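PDB 1V9C: precorrin-8x Methyl Mutase from Thermus thermophilus, which probably catalyses the methyl migration that converts precorrin-8X to hydrogenobyrinate on the pathway to adenosylcobalamin. Local coordinates for residues Gly79-Phe88 and Val194-Ala205; Pro137-Arg148 and Glu168-Val178. All blocks are in the same frame, centred on the assembly; numbering follows the deposited sequence.

Interaction 1 of 2, residues Gly79-Phe88 and Val194-Ala205; sequences GLNPERLRLF and VAALHALIRLAA. With SO4 (sulfate ion), chain F; SO4 (sulfate ion), chain E.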
loop_
_atom_site.group_PDB
_atom_site.type_symbol
_atom_site.label_atom_id
_atom_site.label_comp_id
_atom_site.label_asym_id
_atom_site.label_seq_id
_atom_site.Cartn_x
_atom_site.Cartn_y
_atom_site.Cartn_z
ATOM N N GLY B 79 -5.563 5.127 -2.125
ATOM C CA GLY B 79 -5.661 4.594 -0.782
ATOM C C GLY B 79 -6.411 5.539 0.135
ATOM O O GLY B 79 -7.165 5.113 1.008
ATOM N N LEU B 80 -6.222 6.840 -0.057
ATOM C CA LEU B 80 -6.909 7.796 0.792
ATOM C C LEU B 80 -8.429 7.623 0.743
ATOM O O LEU B 80 -8.991 7.241 -0.275
ATOM C CB LEU B 80 -6.507 9.211 0.407
ATOM C CG LEU B 80 -5.025 9.421 0.694
ATOM C CD1 LEU B 80 -4.521 10.602 -0.095
ATOM C CD2 LEU B 80 -4.815 9.597 2.173
ATOM N N ASN B 81 -9.073 7.906 1.867
ATOM C CA ASN B 81 -10.506 7.774 2.014
ATOM C C ASN B 81 -11.233 9.064 1.584
ATOM O O ASN B 81 -11.036 10.116 2.186
ATOM C CB ASN B 81 -10.815 7.474 3.477
ATOM C CG ASN B 81 -12.289 7.219 3.733
ATOM O OD1 ASN B 81 -12.910 7.897 4.541
ATOM N ND2 ASN B 81 -12.843 6.235 3.055
ATOM N N PRO B 82 -12.099 8.982 0.555
ATOM C CA PRO B 82 -12.850 10.143 0.050
ATOM C C PRO B 82 -13.607 10.897 1.140
ATOM O O PRO B 82 -13.574 12.128 1.189
ATOM C CB PRO B 82 -13.780 9.529 -0.997
ATOM C CG PRO B 82 -12.990 8.361 -1.512
ATOM C CD PRO B 82 -12.390 7.777 -0.248
ATOM N N GLU B 83 -14.280 10.154 2.012
ATOM C CA GLU B 83 -15.036 10.728 3.128
ATOM C C GLU B 83 -14.130 11.517 4.072
ATOM O O GLU B 83 -14.562 12.463 4.721
ATOM C CB GLU B 83 -15.708 9.615 3.940
ATOM C CG GLU B 83 -16.341 8.534 3.091
ATOM C CD GLU B 83 -17.676 8.955 2.537
ATOM O OE1 GLU B 83 -18.133 8.343 1.546
ATOM O OE2 GLU B 83 -18.270 9.898 3.108
ATOM N N ARG B 84 -12.870 11.119 4.165
ATOM C CA ARG B 84 -11.959 11.808 5.069
ATOM C C ARG B 84 -11.342 13.017 4.383
ATOM O O ARG B 84 -11.100 14.041 5.004
ATOM C CB ARG B 84 -10.906 10.820 5.580
ATOM C CG ARG B 84 -11.545 9.755 6.483
ATOM C CD ARG B 84 -10.701 8.508 6.617
ATOM N NE ARG B 84 -11.348 7.510 7.468
ATOM C CZ ARG B 84 -10.953 6.244 7.575
ATOM N NH1 ARG B 84 -9.912 5.809 6.882
ATOM N NH2 ARG B 84 -11.591 5.413 8.387
ATOM N N LEU B 85 -11.094 12.894 3.092
ATOM C CA LEU B 85 -10.562 14.008 2.347
ATOM C C LEU B 85 -11.618 15.141 2.410
ATOM O O LEU B 85 -11.273 16.317 2.473
ATOM C CB LEU B 85 -10.299 13.586 0.895
ATOM C CG LEU B 85 -9.115 12.639 0.652
ATOM C CD1 LEU B 85 -8.857 12.523 -0.835
ATOM C CD2 LEU B 85 -7.866 13.139 1.355
ATOM N N ARG B 86 -12.894 14.757 2.450
ATOM C CA ARG B 86 -14.009 15.696 2.495
ATOM C C ARG B 86 -14.089 16.584 3.732
ATOM O O ARG B 86 -14.581 17.702 3.654
ATOM C CB ARG B 86 -15.336 14.936 2.339
ATOM C CG ARG B 86 -16.565 15.833 2.116
ATOM C CD ARG B 86 -17.856 15.040 2.281
ATOM N NE ARG B 86 -17.901 13.852 1.435
ATOM C CZ ARG B 86 -18.806 12.885 1.569
ATOM N NH1 ARG B 86 -19.733 12.981 2.511
ATOM N NH2 ARG B 86 -18.775 11.813 0.786
ATOM N N LEU B 87 -13.613 16.106 4.875
ATOM C CA LEU B 87 -13.677 16.904 6.096
ATOM C C LEU B 87 -13.132 18.326 5.921
ATOM O O LEU B 87 -13.815 19.297 6.241
ATOM C CB LEU B 87 -12.952 16.188 7.241
ATOM C CG LEU B 87 -13.775 15.127 7.992
ATOM C CD1 LEU B 87 -14.479 14.194 7.012
ATOM C CD2 LEU B 87 -12.862 14.339 8.918
ATOM N N PHE B 88 -11.906 18.456 5.429
ATOM C CA PHE B 88 -11.340 19.779 5.220
ATOM C C PHE B 88 -11.041 19.977 3.737
ATOM O O PHE B 88 -10.280 20.867 3.368
ATOM C CB PHE B 88 -10.053 19.968 6.030
ATOM C CG PHE B 88 -10.201 19.666 7.499
ATOM C CD1 PHE B 88 -10.077 18.359 7.972
ATOM C CD2 PHE B 88 -10.461 20.688 8.411
ATOM C CE1 PHE B 88 -10.208 18.070 9.336
ATOM C CE2 PHE B 88 -10.595 20.414 9.780
ATOM C CZ PHE B 88 -10.467 19.098 10.241
ATOM N N VAL B 194 -0.396 6.717 3.566
ATOM C CA VAL B 194 -1.853 6.783 3.708
ATOM C C VAL B 194 -2.260 6.757 5.200
ATOM O O VAL B 194 -3.016 7.608 5.666
ATOM C CB VAL B 194 -2.537 5.602 2.950
ATOM C CG1 VAL B 194 -4.029 5.562 3.267
ATOM C CG2 VAL B 194 -2.312 5.738 1.435
ATOM N N ALA B 195 -1.735 5.794 5.948
ATOM C CA ALA B 195 -2.069 5.665 7.374
ATOM C C ALA B 195 -1.712 6.916 8.175
ATOM O O ALA B 195 -2.482 7.353 9.034
ATOM C CB ALA B 195 -1.371 4.433 7.968
ATOM N N ALA B 196 -0.538 7.474 7.900
ATOM C CA ALA B 196 -0.082 8.687 8.570
ATOM C C ALA B 196 -1.003 9.871 8.206
ATOM O O ALA B 196 -1.361 10.676 9.065
ATOM C CB ALA B 196 1.375 9.000 8.167
ATOM N N LEU B 197 -1.380 9.978 6.933
ATOM C CA LEU B 197 -2.280 11.053 6.515
ATOM C C LEU B 197 -3.642 10.851 7.184
ATOM O O LEU B 197 -4.193 11.786 7.746
ATOM C CB LEU B 197 -2.429 11.083 4.983
ATOM C CG LEU B 197 -1.187 11.640 4.267
ATOM C CD1 LEU B 197 -1.204 11.387 2.767
ATOM C CD2 LEU B 197 -1.144 13.133 4.546
ATOM N N HIS B 198 -4.185 9.632 7.143
ATOM C CA HIS B 198 -5.465 9.411 7.792
ATOM C C HIS B 198 -5.384 9.783 9.267
ATOM O O HIS B 198 -6.315 10.360 9.816
ATOM C CB HIS B 198 -5.915 7.964 7.613
ATOM C CG HIS B 198 -6.514 7.688 6.267
ATOM N ND1 HIS B 198 -6.486 6.444 5.676
ATOM C CD2 HIS B 198 -7.151 8.503 5.393
ATOM C CE1 HIS B 198 -7.073 6.502 4.496
ATOM N NE2 HIS B 198 -7.483 7.742 4.298
ATOM N N ALA B 199 -4.254 9.494 9.901
ATOM C CA ALA B 199 -4.100 9.825 11.310
ATOM C C ALA B 199 -4.095 11.333 11.488
ATOM O O ALA B 199 -4.668 11.845 12.441
ATOM C CB ALA B 199 -2.813 9.233 11.860
ATOM N N LEU B 200 -3.453 12.045 10.568
ATOM C CA LEU B 200 -3.395 13.498 10.664
ATOM C C LEU B 200 -4.766 14.109 10.511
ATOM O O LEU B 200 -5.128 15.011 11.259
ATOM C CB LEU B 200 -2.431 14.077 9.626
ATOM C CG LEU B 200 -0.972 13.755 9.971
ATOM C CD1 LEU B 200 -0.025 14.299 8.910
ATOM C CD2 LEU B 200 -0.663 14.327 11.338
ATOM N N ILE B 201 -5.535 13.608 9.548
ATOM C CA ILE B 201 -6.875 14.110 9.326
ATOM C C ILE B 201 -7.765 13.892 10.546
ATOM O O ILE B 201 -8.468 14.810 10.969
ATOM C CB ILE B 201 -7.528 13.441 8.114
ATOM C CG1 ILE B 201 -6.866 13.945 6.829
ATOM C CG2 ILE B 201 -9.023 13.726 8.109
ATOM C CD1 ILE B 201 -7.416 13.316 5.549
ATOM N N ARG B 202 -7.736 12.684 11.106
ATOM C CA ARG B 202 -8.557 12.372 12.276
ATOM C C ARG B 202 -8.200 13.252 13.479
ATOM O O ARG B 202 -9.078 13.667 14.220
ATOM C CB ARG B 202 -8.403 10.902 12.662
ATOM C CG ARG B 202 -9.161 10.500 13.920
ATOM C CD ARG B 202 -10.660 10.552 13.690
ATOM N NE ARG B 202 -11.419 10.165 14.879
ATOM C CZ ARG B 202 -11.358 8.970 15.465
ATOM N NH1 ARG B 202 -10.571 8.018 14.981
ATOM N NH2 ARG B 202 -12.093 8.726 16.541
ATOM N N LEU B 203 -6.911 13.518 13.675
ATOM C CA LEU B 203 -6.468 14.357 14.787
ATOM C C LEU B 203 -6.971 15.771 14.558
ATOM O O LEU B 203 -7.391 16.448 15.486
ATOM C CB LEU B 203 -4.936 14.388 14.877
ATOM C CG LEU B 203 -4.195 13.364 15.734
ATOM C CD1 LEU B 203 -2.700 13.441 15.441
ATOM C CD2 LEU B 203 -4.471 13.633 17.201
ATOM N N ALA B 204 -6.919 16.209 13.308
ATOM C CA ALA B 204 -7.356 17.541 12.950
ATOM C C ALA B 204 -8.852 17.668 13.169
ATOM O O ALA B 204 -9.320 18.631 13.771
ATOM C CB ALA B 204 -7.011 17.813 11.512
ATOM N N ALA B 205 -9.600 16.687 12.671
ATOM C CA ALA B 205 -11.048 16.677 12.819
ATOM C C ALA B 205 -11.414 16.785 14.300
ATOM O O ALA B 205 -12.374 17.459 14.670
ATOM C CB ALA B 205 -11.614 15.396 12.230
HETATM S S SO4 F . -10.905 7.399 11.156
HETATM O O1 SO4 F . -10.123 7.432 9.911
HETATM O O2 SO4 F . -11.912 8.476 11.145
HETATM O O3 SO4 F . -9.998 7.571 12.304
HETATM O O4 SO4 F . -11.582 6.097 11.273
HETATM S S SO4 E . -5.846 3.276 7.438
HETATM O O1 SO4 E . -5.603 3.584 6.016
HETATM O O2 SO4 E . -7.222 3.635 7.815
HETATM O O3 SO4 E . -4.916 4.060 8.260
HETATM O O4 SO4 E . -5.633 1.835 7.666
#
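Asn81 and His198 make the one hydrogen bond between these two segments. Asn81 N, just ahead of helix 82-88, donates to His198 NE2 at 2.9 Å and 147°, close to the plane of the ring. Asn81 holds the N-cap position, and its O takes the amides of Arg84 and Leu85. At the other ring nitrogen, His198 ND1 gives its hydrogen to a sulfate O1 at 3.0 Å. With both nitrogens engaged, the imidazole is fixed against rotation. Arg84 leaves its helix with CG anti to the carbonyl carbon (chi1 -67°) and runs extended to NE. This carries NH1 over the centre of the His198 ring, 3.7 Å from ND1, with the two planes 74° apart.

The tight part is mostly apolar side chains laid against each other and against backbone. Leu80 CD2 lies 4.0 Å from Leu197 CB, and Ile201 CG2 sits 3.7 Å from Arg84 O. Phe88 turns its ring edge to the other helix, with CZ 3.5 Å from Ala205 N and CE1 3.9 Å from Ala204 CB. Ile63 of helix 55-65 also touches Phe88.

The other side is looser and more exposed. Here Leu87 meets only Ile201 and Ala205. Arg202 NH1 bonds O3 of a second sulfate at 2.8 Å; Arg84 lies nearby, its exact placement against this ion doubtful. Arg35 of helix 30-40 also binds sulfate here. The ions probably come from the crystallisation liquor, but the cluster is consistent with an anion-binding pocket. The arrangement is one of neighbouring helices packed beside the sheet of a doubly wound alpha/beta fold.

Interaction 2 of 2, residues Pro137-Arg148 and Glu168-Val178; sequences PTFLLALVEAIR and EAKRALMEAPV. With SO4 (sulfate ion), chain G.
Helices 137-147 and 168-174 run nearly parallel, 26° apart with 8.6 Å between axes, and their CA atoms come nearest at Leu141 and Ala169. They are neighbouring connections in the beta-alpha-beta crossovers that join strands 130-133, 155-158 and 180-183.

Ala169 and Ala172 present small side chains to the larger ones of helix 137-147. Leu141 sets CD2 3.7 Å from Ala172 CB, while its CD1 lies beside the Glu168 side chain. With an alanine here, Ala169 and Ala172 are likely to lose their cover and the Glu168 chain its apolar neighbour. Leu140 has CG anti to the backbone N (chi1 -174°), which brings CD2 within 3.3 Å of Ala169 O. Its CD1 meets Leu173 CD2 at 4.1 Å, the two side chains crossing at about a right angle. Val144 rests CG1 4.0 Å from Ala172 CB. Leu173 continues inward to Trp180 and Val182 of strand 180-183.

Toward the C-terminal end, Ile147 CD1 lies 3.8 Å from Val178 CG1, and its CG2 lies against Pro177 CG. At the N-terminal end of helix 166-174, a sulfate takes a weak bond from Glu168 N and others from Asn165 N and Leu167 N. At the solvent-facing end, Arg148 bends at chi2 (-61°) and lays a guanidinium face over Pro177, NH1 being 3.3 Å from CD. A water accepts from Arg148 NH2 at 3.0 Å and donates weakly to Ala172 O.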
loop_
_atom_site.group_PDB
_atom_site.type_symbol
_atom_site.label_atom_id
_atom_site.label_comp_id
_atom_site.label_asym_id
_atom_site.label_seq_id
_atom_site.Cartn_x
_atom_site.Cartn_y
_atom_site.Cartn_z
ATOM N N PRO B 137 12.407 7.529 -4.178
ATOM C CA PRO B 137 13.518 8.164 -3.456
ATOM C C PRO B 137 14.102 9.351 -4.227
ATOM O O PRO B 137 14.400 10.394 -3.644
ATOM C CB PRO B 137 14.543 7.034 -3.322
ATOM C CG PRO B 137 13.702 5.808 -3.309
ATOM C CD PRO B 137 12.686 6.099 -4.396
ATOM N N THR B 138 14.277 9.179 -5.535
ATOM C CA THR B 138 14.836 10.243 -6.358
ATOM C C THR B 138 13.883 11.434 -6.348
ATOM O O THR B 138 14.280 12.571 -6.597
ATOM C CB THR B 138 15.067 9.782 -7.821
ATOM O OG1 THR B 138 13.809 9.576 -8.465
ATOM C CG2 THR B 138 15.859 8.484 -7.857
ATOM N N PHE B 139 12.617 11.171 -6.058
ATOM C CA PHE B 139 11.650 12.250 -5.999
ATOM C C PHE B 139 11.923 13.067 -4.732
ATOM O O PHE B 139 11.916 14.292 -4.757
ATOM C CB PHE B 139 10.225 11.694 -5.962
ATOM C CG PHE B 139 9.170 12.748 -5.772
ATOM C CD1 PHE B 139 8.884 13.654 -6.785
ATOM C CD2 PHE B 139 8.479 12.848 -4.569
ATOM C CE1 PHE B 139 7.925 14.646 -6.607
ATOM C CE2 PHE B 139 7.513 13.843 -4.379
ATOM C CZ PHE B 139 7.235 14.743 -5.399
ATOM N N LEU B 140 12.175 12.371 -3.632
ATOM C CA LEU B 140 12.442 13.019 -2.349
ATOM C C LEU B 140 13.752 13.810 -2.390
ATOM O O LEU B 140 13.911 14.804 -1.689
ATOM C CB LEU B 140 12.500 11.969 -1.239
ATOM C CG LEU B 140 12.641 12.521 0.179
ATOM C CD1 LEU B 140 11.497 13.494 0.469
ATOM C CD2 LEU B 140 12.626 11.367 1.167
ATOM N N LEU B 141 14.689 13.350 -3.211
ATOM C CA LEU B 141 15.966 14.034 -3.366
ATOM C C LEU B 141 15.769 15.295 -4.199
ATOM O O LEU B 141 16.289 16.350 -3.859
ATOM C CB LEU B 141 16.978 13.121 -4.048
ATOM C CG LEU B 141 17.621 12.101 -3.124
ATOM C CD1 LEU B 141 18.560 11.226 -3.929
ATOM C CD2 LEU B 141 18.369 12.817 -2.011
ATOM N N ALA B 142 15.023 15.184 -5.292
ATOM C CA ALA B 142 14.753 16.341 -6.140
ATOM C C ALA B 142 14.055 17.374 -5.266
ATOM O O ALA B 142 14.492 18.515 -5.177
ATOM C CB ALA B 142 13.862 15.949 -7.309
ATOM N N LEU B 143 12.982 16.950 -4.599
ATOM C CA LEU B 143 12.223 17.830 -3.713
ATOM C C LEU B 143 13.102 18.482 -2.649
ATOM O O LEU B 143 12.934 19.657 -2.341
ATOM C CB LEU B 143 11.092 17.054 -3.017
ATOM C CG LEU B 143 10.292 17.810 -1.943
ATOM C CD1 LEU B 143 9.661 19.067 -2.560
ATOM C CD2 LEU B 143 9.210 16.900 -1.345
ATOM N N VAL B 144 14.028 17.726 -2.076
ATOM C CA VAL B 144 14.890 18.286 -1.039
ATOM C C VAL B 144 15.810 19.362 -1.589
ATOM O O VAL B 144 16.136 20.323 -0.896
ATOM C CB VAL B 144 15.729 17.194 -0.357
ATOM C CG1 VAL B 144 16.815 17.824 0.500
ATOM C CG2 VAL B 144 14.822 16.327 0.502
ATOM N N GLU B 145 16.228 19.191 -2.837
ATOM C CA GLU B 145 17.091 20.157 -3.491
ATOM C C GLU B 145 16.223 21.364 -3.812
ATOM O O GLU B 145 16.652 22.506 -3.667
ATOM C CB GLU B 145 17.680 19.549 -4.766
ATOM C CG GLU B 145 18.418 18.238 -4.498
ATOM C CD GLU B 145 19.119 17.666 -5.720
ATOM O OE1 GLU B 145 19.697 16.558 -5.606
ATOM O OE2 GLU B 145 19.098 18.320 -6.787
ATOM N N ALA B 146 14.987 21.098 -4.223
ATOM C CA ALA B 146 14.039 22.152 -4.555
ATOM C C ALA B 146 13.684 22.971 -3.322
ATOM O O ALA B 146 13.268 24.125 -3.433
ATOM C CB ALA B 146 12.779 21.552 -5.157
ATOM N N ILE B 147 13.847 22.367 -2.148
ATOM C CA ILE B 147 13.552 23.043 -0.889
ATOM C C ILE B 147 14.669 24.034 -0.571
ATOM O O ILE B 147 14.431 25.071 0.049
ATOM C CB ILE B 147 13.398 22.014 0.283
ATOM C CG1 ILE B 147 12.041 21.305 0.177
ATOM C CG2 ILE B 147 13.532 22.705 1.635
ATOM C CD1 ILE B 147 11.780 20.293 1.282
ATOM N N ARG B 148 15.886 23.707 -1.004
ATOM C CA ARG B 148 17.042 24.569 -0.769
ATOM C C ARG B 148 17.013 25.777 -1.699
ATOM O O ARG B 148 17.812 26.698 -1.555
ATOM C CB ARG B 148 18.348 23.796 -0.971
ATOM C CG ARG B 148 18.610 22.683 0.042
ATOM C CD ARG B 148 18.719 23.201 1.471
ATOM N NE ARG B 148 19.285 22.181 2.348
ATOM C CZ ARG B 148 19.417 22.301 3.669
ATOM N NH1 ARG B 148 19.013 23.407 4.289
ATOM N NH2 ARG B 148 19.970 21.315 4.374
ATOM N N GLU B 168 19.709 7.506 1.796
ATOM C CA GLU B 168 20.226 8.850 1.589
ATOM C C GLU B 168 19.112 9.866 1.358
ATOM O O GLU B 168 19.224 11.024 1.757
ATOM C CB GLU B 168 21.213 8.852 0.419
ATOM C CG GLU B 168 20.720 9.522 -0.838
ATOM C CD GLU B 168 21.767 9.528 -1.931
ATOM O OE1 GLU B 168 22.179 8.427 -2.358
ATOM O OE2 GLU B 168 22.177 10.629 -2.359
ATOM N N ALA B 169 18.037 9.422 0.715
ATOM C CA ALA B 169 16.896 10.289 0.443
ATOM C C ALA B 169 16.277 10.760 1.757
ATOM O O ALA B 169 15.843 11.912 1.888
ATOM C CB ALA B 169 15.859 9.540 -0.380
ATOM N N LYS B 170 16.238 9.865 2.734
ATOM C CA LYS B 170 15.675 10.207 4.021
ATOM C C LYS B 170 16.623 11.133 4.781
ATOM O O LYS B 170 16.182 12.102 5.398
ATOM C CB LYS B 170 15.370 8.933 4.806
ATOM C CG LYS B 170 14.256 8.129 4.140
ATOM C CD LYS B 170 14.072 6.755 4.733
ATOM C CE LYS B 170 12.927 6.036 4.033
ATOM N NZ LYS B 170 12.485 4.836 4.772
ATOM N N ARG B 171 17.921 10.853 4.727
ATOM C CA ARG B 171 18.893 11.718 5.394
ATOM C C ARG B 171 18.762 13.125 4.810
ATOM O O ARG B 171 18.673 14.108 5.541
ATOM C CB ARG B 171 20.311 11.195 5.174
ATOM C CG ARG B 171 20.989 10.698 6.441
ATOM C CD ARG B 171 22.270 9.934 6.115
ATOM N NE ARG B 171 21.995 8.635 5.499
ATOM C CZ ARG B 171 22.908 7.881 4.894
ATOM N NH1 ARG B 171 24.165 8.289 4.812
ATOM N NH2 ARG B 171 22.563 6.713 4.374
ATOM N N ALA B 172 18.725 13.221 3.488
ATOM C CA ALA B 172 18.591 14.519 2.847
ATOM C C ALA B 172 17.348 15.250 3.351
ATOM O O ALA B 172 17.278 16.485 3.295
ATOM C CB ALA B 172 18.512 14.352 1.355
ATOM N N LEU B 173 16.364 14.495 3.836
ATOM C CA LEU B 173 15.136 15.105 4.335
ATOM C C LEU B 173 15.240 15.475 5.818
ATOM O O LEU B 173 14.807 16.550 6.238
ATOM C CB LEU B 173 13.954 14.154 4.121
ATOM C CG LEU B 173 12.612 14.597 4.711
ATOM C CD1 LEU B 173 12.154 15.886 4.022
ATOM C CD2 LEU B 173 11.578 13.495 4.523
ATOM N N MET B 174 15.818 14.579 6.607
ATOM C CA MET B 174 15.970 14.794 8.044
ATOM C C MET B 174 16.981 15.865 8.466
ATOM O O MET B 174 17.196 16.073 9.660
ATOM C CB MET B 174 16.343 13.488 8.720
ATOM C CG MET B 174 15.252 12.459 8.717
ATOM S SD MET B 174 15.848 10.999 9.523
ATOM C CE MET B 174 16.839 10.298 8.217
ATOM N N GLU B 175 17.595 16.536 7.496
ATOM C CA GLU B 175 18.573 17.591 7.772
ATOM C C GLU B 175 18.157 18.836 6.993
ATOM O O GLU B 175 18.953 19.751 6.771
ATOM C CB GLU B 175 19.972 17.129 7.342
ATOM C CG GLU B 175 20.417 15.842 8.039
ATOM C CD GLU B 175 21.756 15.313 7.545
ATOM O OE1 GLU B 175 21.897 15.087 6.324
ATOM O OE2 GLU B 175 22.665 15.115 8.383
ATOM N N ALA B 176 16.888 18.858 6.596
ATOM C CA ALA B 176 16.326 19.956 5.824
ATOM C C ALA B 176 15.479 20.901 6.681
ATOM O O ALA B 176 15.062 20.543 7.791
ATOM C CB ALA B 176 15.496 19.398 4.681
ATOM N N PRO B 177 15.221 22.126 6.170
ATOM C CA PRO B 177 14.445 23.208 6.792
ATOM C C PRO B 177 12.929 23.152 6.575
ATOM O O PRO B 177 12.315 24.150 6.191
ATOM C CB PRO B 177 15.040 24.449 6.147
ATOM C CG PRO B 177 15.197 23.997 4.755
ATOM C CD PRO B 177 15.859 22.628 4.938
ATOM N N VAL B 178 12.328 21.995 6.826
ATOM C CA VAL B 178 10.885 21.829 6.659
ATOM C C VAL B 178 10.447 20.745 7.636
ATOM O O VAL B 178 11.204 19.815 7.922
ATOM C CB VAL B 178 10.537 21.404 5.205
ATOM C CG1 VAL B 178 10.964 19.970 4.960
ATOM C CG2 VAL B 178 9.061 21.560 4.954
HETATM S S SO4 G . 20.727 3.621 -0.326
HETATM O O1 SO4 G . 21.024 3.339 -1.739
HETATM O O2 SO4 G . 21.010 5.042 -0.013
HETATM O O3 SO4 G . 21.579 2.765 0.532
HETATM O O4 SO4 G . 19.303 3.316 -0.064
HETATM O O HOH W 1 19.503 18.861 2.652
#

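Interactions 1 and 2 lie on opposite sides of the chain's centre. Their centres are about 24 Å apart and their nearest atoms about 12 Å, so they do not touch. Both segments of interaction 2 fall between the two of interaction 1 in sequence: helix 82-88 comes first, then helices 137-147 and 166-174, and helix 190-205 last. They share one mixed sheet. Helix 82-88 precedes the outermost strand 92-94, whereas the helices of interaction 2 link strands 130-133, 155-158 and 180-183. Interaction 1 therefore ties a mid-chain helix to the last one, the segments' nearest ends lying 106 residues apart, while interaction 2 joins successive crossover helices. Together they pack helices of the doubly wound fold at two separate places.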